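Local coordinates for lipid binding protein LpqN (Mycobacterium tuberculosis, PDB 6E5F) that binds a dodecyl trehalose glycolipid and supports cell envelope biogenesis, interacting with the periplasmic loop domains of the mycolate transporters MmpL3 and MmpL11, at residues A[132-145]-A[185-198]. Residues are numbered along the deposited sequence; the frame is centred on the assembly and turned at random.
Sequences IDPAKVLQFAPGEL and QKTVVIPSQGAVFV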
ATOM      1  N   ILE A 132     -20.270  -2.012  -1.843  1.00 23.22           N
ATOM      2  CA  ILE A 132     -18.899  -1.656  -2.198  1.00 25.80           C
ATOM      3  C   ILE A 132     -18.776  -1.636  -3.714  1.00 25.54           C
ATOM      4  O   ILE A 132     -19.150  -2.602  -4.392  1.00 26.65           O
ATOM      5  CB  ILE A 132     -17.896  -2.632  -1.550  1.00 28.44           C
ATOM      6  CG1 ILE A 132     -16.455  -2.278  -1.936  1.00 34.21           C
ATOM      7  CG2 ILE A 132     -18.207  -4.068  -1.923  1.00 33.25           C
ATOM      8  CD1 ILE A 132     -15.946  -1.052  -1.253  1.00 28.81           C
ATOM      9  N   ASP A 133     -18.249  -0.533  -4.246  1.00 24.82           N
ATOM     10  CA  ASP A 133     -17.959  -0.408  -5.670  1.00 25.14           C
ATOM     11  C   ASP A 133     -16.446  -0.399  -5.840  1.00 23.11           C
ATOM     12  O   ASP A 133     -15.784   0.543  -5.374  1.00 21.73           O
ATOM     13  CB  ASP A 133     -18.565   0.888  -6.213  1.00 24.97           C
ATOM     14  CG  ASP A 133     -18.278   1.102  -7.692  1.00 36.27           C
ATOM     15  OD1 ASP A 133     -17.510   0.314  -8.288  1.00 30.50           O
ATOM     16  OD2 ASP A 133     -18.827   2.073  -8.261  1.00 38.97           O
ATOM     17  N   PRO A 134     -15.846  -1.410  -6.480  1.00 24.33           N
ATOM     18  CA  PRO A 134     -14.380  -1.433  -6.571  1.00 23.32           C
ATOM     19  C   PRO A 134     -13.803  -0.210  -7.250  1.00 22.24           C
ATOM     20  O   PRO A 134     -12.690   0.213  -6.910  1.00 21.77           O
ATOM     21  CB  PRO A 134     -14.087  -2.723  -7.356  1.00 25.60           C
ATOM     22  CG  PRO A 134     -15.377  -3.081  -8.024  1.00 26.20           C
ATOM     23  CD  PRO A 134     -16.466  -2.584  -7.125  1.00 25.91           C
ATOM     24  N   ALA A 135     -14.537   0.388  -8.193  1.00 24.98           N
ATOM     25  CA  ALA A 135     -14.022   1.572  -8.868  1.00 24.41           C
ATOM     26  C   ALA A 135     -13.910   2.759  -7.921  1.00 25.97           C
ATOM     27  O   ALA A 135     -13.021   3.598  -8.089  1.00 27.09           O
ATOM     28  CB  ALA A 135     -14.908   1.932 -10.059  1.00 28.05           C
ATOM     29  N   LYS A 136     -14.793   2.853  -6.924  1.00 23.93           N
ATOM     30  CA  LYS A 136     -14.709   3.971  -5.992  1.00 24.48           C
ATOM     31  C   LYS A 136     -13.517   3.828  -5.056  1.00 24.65           C
ATOM     32  O   LYS A 136     -12.958   4.833  -4.610  1.00 23.65           O
ATOM     33  CB  LYS A 136     -16.010   4.121  -5.198  1.00 27.45           C
ATOM     34  CG  LYS A 136     -17.237   4.458  -6.053  1.00 31.13           C
ATOM     35  CD  LYS A 136     -17.119   5.796  -6.792  1.00 53.06           C
ATOM     36  CE  LYS A 136     -17.506   6.976  -5.916  1.00 63.99           C
ATOM     37  NZ  LYS A 136     -17.586   8.245  -6.699  1.00 63.93           N
ATOM     38  N   VAL A 137     -13.107   2.598  -4.744  1.00 23.16           N
ATOM     39  CA  VAL A 137     -11.902   2.410  -3.942  1.00 20.81           C
ATOM     40  C   VAL A 137     -10.711   3.035  -4.648  1.00 21.87           C
ATOM     41  O   VAL A 137      -9.915   3.758  -4.043  1.00 21.49           O
ATOM     42  CB  VAL A 137     -11.673   0.919  -3.642  1.00 20.30           C
ATOM     43  CG1 VAL A 137     -10.362   0.717  -2.885  1.00 21.16           C
ATOM     44  CG2 VAL A 137     -12.835   0.352  -2.850  1.00 27.36           C
ATOM     45  N   LEU A 138     -10.569   2.755  -5.940  1.00 19.66           N
ATOM     46  CA  LEU A 138      -9.490   3.348  -6.730  0.56 20.72           C
ATOM     47  C   LEU A 138      -9.633   4.861  -6.795  1.00 21.19           C
ATOM     48  O   LEU A 138      -8.648   5.599  -6.696  1.00 22.55           O
ATOM     49  CB  LEU A 138      -9.513   2.764  -8.146  0.56 21.25           C
ATOM     50  CG  LEU A 138      -9.242   1.262  -8.286  0.56 23.12           C
ATOM     51  CD1 LEU A 138      -9.710   0.752  -9.635  0.56 27.23           C
ATOM     52  CD2 LEU A 138      -7.761   0.976  -8.106  0.56 22.05           C
ATOM     53  N   GLN A 139     -10.869   5.345  -6.966  1.00 21.15           N
ATOM     54  CA  GLN A 139     -11.094   6.781  -7.072  1.00 22.02           C
ATOM     55  C   GLN A 139     -10.576   7.524  -5.845  1.00 25.50           C
ATOM     56  O   GLN A 139     -10.003   8.611  -5.968  1.00 26.15           O
ATOM     57  CB  GLN A 139     -12.580   7.066  -7.291  1.00 27.20           C
ATOM     58  CG  GLN A 139     -12.898   8.533  -7.505  1.00 28.72           C
ATOM     59  CD  GLN A 139     -14.356   8.772  -7.857  1.00 35.40           C
ATOM     60  OE1 GLN A 139     -15.122   7.832  -8.062  1.00 39.39           O
ATOM     61  NE2 GLN A 139     -14.746  10.038  -7.927  1.00 42.12           N
ATOM     62  N   PHE A 140     -10.752   6.955  -4.654  1.00 22.17           N
ATOM     63  CA  PHE A 140     -10.402   7.637  -3.415  1.00 21.75           C
ATOM     64  C   PHE A 140      -9.043   7.225  -2.861  1.00 19.96           C
ATOM     65  O   PHE A 140      -8.634   7.748  -1.816  1.00 23.55           O
ATOM     66  CB  PHE A 140     -11.496   7.410  -2.366  1.00 25.01           C
ATOM     67  CG  PHE A 140     -12.846   7.901  -2.796  1.00 26.43           C
ATOM     68  CD1 PHE A 140     -12.991   9.153  -3.376  1.00 29.48           C
ATOM     69  CD2 PHE A 140     -13.967   7.106  -2.641  1.00 28.23           C
ATOM     70  CE1 PHE A 140     -14.227   9.604  -3.779  1.00 33.89           C
ATOM     71  CE2 PHE A 140     -15.207   7.554  -3.042  1.00 32.49           C
ATOM     72  CZ  PHE A 140     -15.339   8.806  -3.610  1.00 35.60           C
ATOM     73  N   ALA A 141      -8.328   6.339  -3.543  1.00 21.03           N
ATOM     74  CA  ALA A 141      -7.000   5.927  -3.091  1.00 18.61           C
ATOM     75  C   ALA A 141      -6.041   7.088  -2.823  1.00 18.67           C
ATOM     76  O   ALA A 141      -5.303   7.014  -1.826  1.00 23.64           O
ATOM     77  CB  ALA A 141      -6.394   4.961  -4.118  1.00 21.08           C
ATOM     78  N   PRO A 142      -5.977   8.146  -3.634  1.00 20.05           N
ATOM     79  CA  PRO A 142      -4.980   9.196  -3.361  1.00 22.08           C
ATOM     80  C   PRO A 142      -5.270  10.032  -2.125  1.00 23.92           C
ATOM     81  O   PRO A 142      -4.367  10.739  -1.659  1.00 24.09           O
ATOM     82  CB  PRO A 142      -4.971  10.037  -4.643  1.00 32.18           C
ATOM     83  CG  PRO A 142      -6.184   9.686  -5.385  1.00 27.11           C
ATOM     84  CD  PRO A 142      -6.660   8.339  -4.924  1.00 20.94           C
ATOM     85  N   GLY A 143      -6.474   9.949  -1.550  1.00 22.67           N
ATOM     86  CA  GLY A 143      -6.838  10.862  -0.480  1.00 26.82           C
ATOM     87  C   GLY A 143      -5.916  10.781   0.723  1.00 28.27           C
ATOM     88  O   GLY A 143      -5.539  11.806   1.297  1.00 30.20           O
ATOM     89  N   GLU A 144      -5.540   9.564   1.121  1.00 25.62           N
ATOM     90  CA  GLU A 144      -4.782   9.378   2.355  1.00 26.13           C
ATOM     91  C   GLU A 144      -3.434  10.091   2.297  1.00 27.40           C
ATOM     92  O   GLU A 144      -3.102  10.882   3.188  1.00 31.12           O
ATOM     93  CB  GLU A 144      -4.596   7.884   2.634  1.00 29.99           C
ATOM     94  CG  GLU A 144      -3.838   7.589   3.920  1.00 32.37           C
ATOM     95  CD  GLU A 144      -3.655   6.106   4.174  1.00 32.08           C
ATOM     96  OE1 GLU A 144      -2.994   5.751   5.174  1.00 43.41           O
ATOM     97  OE2 GLU A 144      -4.169   5.297   3.377  1.00 33.56           O
ATOM     98  N   LEU A 145      -2.631   9.805   1.270  1.00 25.37           N
ATOM     99  CA  LEU A 145      -1.324  10.451   1.166  1.00 25.00           C
ATOM    100  C   LEU A 145      -1.469  11.958   1.030  1.00 28.58           C
ATOM    101  O   LEU A 145      -0.683  12.718   1.603  1.00 28.27           O
ATOM    102  CB  LEU A 145      -0.532   9.891  -0.012  1.00 24.75           C
ATOM    103  CG  LEU A 145      -0.084   8.426  -0.005  1.00 52.01           C
ATOM    104  CD1 LEU A 145       1.271   8.290  -0.696  1.00 29.52           C
ATOM    105  CD2 LEU A 145      -0.041   7.823   1.387  1.00 34.25           C
ATOM    106  N   GLN A 185       2.133   4.914  -2.027  1.00 17.96           N
ATOM    107  CA  GLN A 185       1.127   3.915  -1.715  1.00 15.52           C
ATOM    108  C   GLN A 185       0.551   3.374  -3.006  1.00 16.96           C
ATOM    109  O   GLN A 185       0.077   4.138  -3.851  1.00 17.07           O
ATOM    110  CB  GLN A 185       0.020   4.521  -0.861  1.00 16.80           C
ATOM    111  CG  GLN A 185      -1.037   3.523  -0.427  1.00 16.51           C
ATOM    112  CD  GLN A 185      -2.116   4.183   0.376  1.00 19.60           C
ATOM    113  OE1 GLN A 185      -2.905   4.963  -0.154  1.00 21.00           O
ATOM    114  NE2 GLN A 185      -2.164   3.878   1.669  1.00 22.46           N
ATOM    115  N   LYS A 186       0.600   2.052  -3.152  1.00 16.48           N
ATOM    116  CA  LYS A 186      -0.081   1.367  -4.240  0.59 16.46           C
ATOM    117  C   LYS A 186      -1.290   0.653  -3.656  1.00 13.99           C
ATOM    118  O   LYS A 186      -1.155  -0.120  -2.700  1.00 16.71           O
ATOM    119  CB  LYS A 186       0.838   0.367  -4.946  0.59 20.57           C
ATOM    120  CG  LYS A 186       0.243  -0.173  -6.247  0.59 19.75           C
ATOM    121  CD  LYS A 186       1.284  -0.859  -7.123  0.59 26.24           C
ATOM    122  CE  LYS A 186       0.780  -1.019  -8.556  0.59 29.88           C
ATOM    123  NZ  LYS A 186       1.843  -1.473  -9.503  0.59 28.30           N
ATOM    124  N   THR A 187      -2.458   0.933  -4.215  1.00 14.17           N
ATOM    125  CA  THR A 187      -3.704   0.303  -3.800  1.00 13.29           C
ATOM    126  C   THR A 187      -4.169  -0.596  -4.938  1.00 13.92           C
ATOM    127  O   THR A 187      -4.262  -0.153  -6.080  1.00 15.65           O
ATOM    128  CB  THR A 187      -4.756   1.369  -3.502  1.00 14.53           C
ATOM    129  OG1 THR A 187      -4.325   2.189  -2.412  1.00 16.97           O
ATOM    130  CG2 THR A 187      -6.093   0.725  -3.140  1.00 15.95           C
ATOM    131  N   VAL A 188      -4.438  -1.857  -4.628  1.00 14.29           N
ATOM    132  CA  VAL A 188      -4.885  -2.841  -5.610  1.00 15.36           C
ATOM    133  C   VAL A 188      -6.262  -3.327  -5.186  1.00 14.57           C
ATOM    134  O   VAL A 188      -6.455  -3.700  -4.027  1.00 14.99           O
ATOM    135  CB  VAL A 188      -3.916  -4.030  -5.699  1.00 14.63           C
ATOM    136  CG1 VAL A 188      -4.300  -4.947  -6.857  1.00 17.10           C
ATOM    137  CG2 VAL A 188      -2.470  -3.558  -5.825  1.00 18.32           C
ATOM    138  N   VAL A 189      -7.209  -3.297  -6.112  1.00 14.28           N
ATOM    139  CA  VAL A 189      -8.574  -3.748  -5.845  1.00 16.35           C
ATOM    140  C   VAL A 189      -8.754  -5.134  -6.442  1.00 17.03           C
ATOM    141  O   VAL A 189      -8.496  -5.352  -7.632  1.00 16.59           O
ATOM    142  CB  VAL A 189      -9.602  -2.744  -6.384  1.00 19.35           C
ATOM    143  CG1 VAL A 189     -11.007  -3.242  -6.168  1.00 32.21           C
ATOM    144  CG2 VAL A 189      -9.421  -1.412  -5.689  1.00 25.87           C
ATOM    145  N   ILE A 190      -9.193  -6.068  -5.610  1.00 16.17           N
ATOM    146  CA  ILE A 190      -9.247  -7.482  -5.973  1.00 15.78           C
ATOM    147  C   ILE A 190     -10.663  -7.980  -5.699  1.00 16.19           C
ATOM    148  O   ILE A 190     -10.932  -8.513  -4.611  1.00 17.38           O
ATOM    149  CB  ILE A 190      -8.195  -8.290  -5.198  1.00 14.88           C
ATOM    150  CG1 ILE A 190      -6.793  -7.687  -5.372  1.00 18.30           C
ATOM    151  CG2 ILE A 190      -8.220  -9.762  -5.639  1.00 19.76           C
ATOM    152  CD1 ILE A 190      -5.804  -8.140  -4.309  1.00 19.14           C
ATOM    153  N   PRO A 191     -11.600  -7.818  -6.632  1.00 16.15           N
ATOM    154  CA  PRO A 191     -12.947  -8.368  -6.414  1.00 16.60           C
ATOM    155  C   PRO A 191     -12.900  -9.887  -6.467  1.00 16.95           C
ATOM    156  O   PRO A 191     -12.361 -10.470  -7.410  1.00 18.93           O
ATOM    157  CB  PRO A 191     -13.764  -7.791  -7.579  1.00 16.27           C
ATOM    158  CG  PRO A 191     -12.922  -6.685  -8.154  1.00 16.92           C
ATOM    159  CD  PRO A 191     -11.513  -7.097  -7.913  1.00 15.75           C
ATOM    160  N   SER A 192     -13.462 -10.531  -5.444  1.00 16.79           N
ATOM    161  CA  SER A 192     -13.367 -11.976  -5.339  1.00 17.81           C
ATOM    162  C   SER A 192     -14.289 -12.487  -4.246  1.00 21.87           C
ATOM    163  O   SER A 192     -14.379 -11.888  -3.170  1.00 21.41           O
ATOM    164  CB  SER A 192     -11.936 -12.401  -4.993  1.00 23.50           C
ATOM    165  OG  SER A 192     -11.892 -13.797  -4.753  1.00 26.12           O
ATOM    166  N   GLN A 193     -14.936 -13.617  -4.531  1.00 20.11           N
ATOM    167  CA  GLN A 193     -15.637 -14.418  -3.528  1.00 26.21           C
ATOM    168  C   GLN A 193     -16.597 -13.586  -2.688  1.00 22.38           C
ATOM    169  O   GLN A 193     -16.557 -13.597  -1.454  1.00 26.71           O
ATOM    170  CB  GLN A 193     -14.642 -15.181  -2.651  1.00 29.90           C
ATOM    171  CG  GLN A 193     -13.780 -16.169  -3.414  1.00 31.47           C
ATOM    172  CD  GLN A 193     -12.882 -16.969  -2.502  1.00 30.76           C
ATOM    173  OE1 GLN A 193     -13.359 -17.658  -1.607  1.00 31.82           O
ATOM    174  NE2 GLN A 193     -11.579 -16.885  -2.722  1.00 33.96           N
ATOM    175  N   GLY A 194     -17.488 -12.870  -3.368  1.00 21.53           N
ATOM    176  CA  GLY A 194     -18.489 -12.071  -2.690  1.00 22.58           C
ATOM    177  C   GLY A 194     -17.949 -10.888  -1.917  1.00 24.29           C
ATOM    178  O   GLY A 194     -18.630 -10.378  -1.024  1.00 27.48           O
ATOM    179  N   ALA A 195     -16.747 -10.424  -2.238  1.00 19.97           N
ATOM    180  CA  ALA A 195     -16.146  -9.328  -1.506  1.00 19.65           C
ATOM    181  C   ALA A 195     -15.245  -8.553  -2.453  1.00 17.83           C
ATOM    182  O   ALA A 195     -15.015  -8.959  -3.597  1.00 19.61           O
ATOM    183  CB  ALA A 195     -15.351  -9.840  -0.302  1.00 23.33           C
ATOM    184  N   VAL A 196     -14.752  -7.422  -1.975  1.00 17.57           N
ATOM    185  CA  VAL A 196     -13.698  -6.680  -2.652  1.00 16.17           C
ATOM    186  C   VAL A 196     -12.543  -6.621  -1.671  1.00 14.75           C
ATOM    187  O   VAL A 196     -12.642  -5.982  -0.619  1.00 17.74           O
ATOM    188  CB  VAL A 196     -14.151  -5.279  -3.074  1.00 18.31           C
ATOM    189  CG1 VAL A 196     -13.000  -4.515  -3.680  1.00 20.27           C
ATOM    190  CG2 VAL A 196     -15.292  -5.375  -4.078  1.00 21.64           C
ATOM    191  N   PHE A 197     -11.454  -7.300  -2.004  1.00 16.08           N
ATOM    192  CA  PHE A 197     -10.244  -7.226  -1.206  1.00 17.31           C
ATOM    193  C   PHE A 197      -9.421  -6.038  -1.679  1.00 16.10           C
ATOM    194  O   PHE A 197      -9.349  -5.752  -2.883  1.00 16.74           O
ATOM    195  CB  PHE A 197      -9.444  -8.519  -1.328  1.00 18.36           C
ATOM    196  CG  PHE A 197     -10.119  -9.703  -0.689  1.00 17.99           C
ATOM    197  CD1 PHE A 197     -11.059 -10.438  -1.382  1.00 19.67           C
ATOM    198  CD2 PHE A 197      -9.822 -10.064   0.615  1.00 18.78           C
ATOM    199  CE1 PHE A 197     -11.685 -11.525  -0.782  1.00 20.27           C
ATOM    200  CE2 PHE A 197     -10.440 -11.146   1.211  1.00 20.67           C
ATOM    201  CZ  PHE A 197     -11.371 -11.872   0.509  1.00 20.95           C
ATOM    202  N   VAL A 198      -8.833  -5.326  -0.732  1.00 15.36           N
ATOM    203  CA  VAL A 198      -8.044  -4.133  -1.018  1.00 14.98           C
ATOM    204  C   VAL A 198      -6.661  -4.343  -0.417  1.00 15.24           C
ATOM    205  O   VAL A 198      -6.513  -4.430   0.812  1.00 17.13           O
ATOM    206  CB  VAL A 198      -8.696  -2.866  -0.458  1.00 15.61           C
ATOM    207  CG1 VAL A 198      -7.837  -1.631  -0.799  1.00 16.65           C
ATOM    208  CG2 VAL A 198     -10.120  -2.709  -0.990  1.00 16.57           C
TER
HETATM  209  O   HOH W   1      -3.104   7.702  -0.642  1.00 22.99           O
HETATM  210  O   HOH W   2      -5.506   5.166   0.984  1.00 24.70           O
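Helix 134-140, carrying Pro-134, Val-137 and Leu-138, lies on strand 185-192 and runs antiparallel to it, the axes 177° apart and 8.6 Å at closest approach. It packs on one face of the antiparallel sheet, consistent with the Mog1p/PsbP-like fold of its family, where strands 185-192 and 195-198 form a hairpin closed by a type I' turn. Val-189 sits at the centre: its CG1, anti to the backbone N (chi1 177°), presses on Pro-134 CB at 3.3 Å, tighter than usual van der Waals contact, while its CG2 touches both Val-137 CG1 and Leu-138 CG. Val-137 CG1 also meets Val-198 CG2 tip to tip at 3.9 Å, and Ile-132 packs on Val-196. In the next helical turn, 143-146, Leu-145 packs its CD1 and CD2 against Gln-185 CB; the extended Gln-185 side chain ends in a polar cluster near the bound glycolipid. There one water links Gln-185 OE1 with Ala-141 O and Leu-145 N. Glu-144 crosses Gln-185 at about a right angle. Gln-185 NE2, which also donates to Asn-202 OD1, reaches Glu-144 OE2 over 3.0 Å, nearly straight at 174°, within its own amide plane but from above the carboxylate plane.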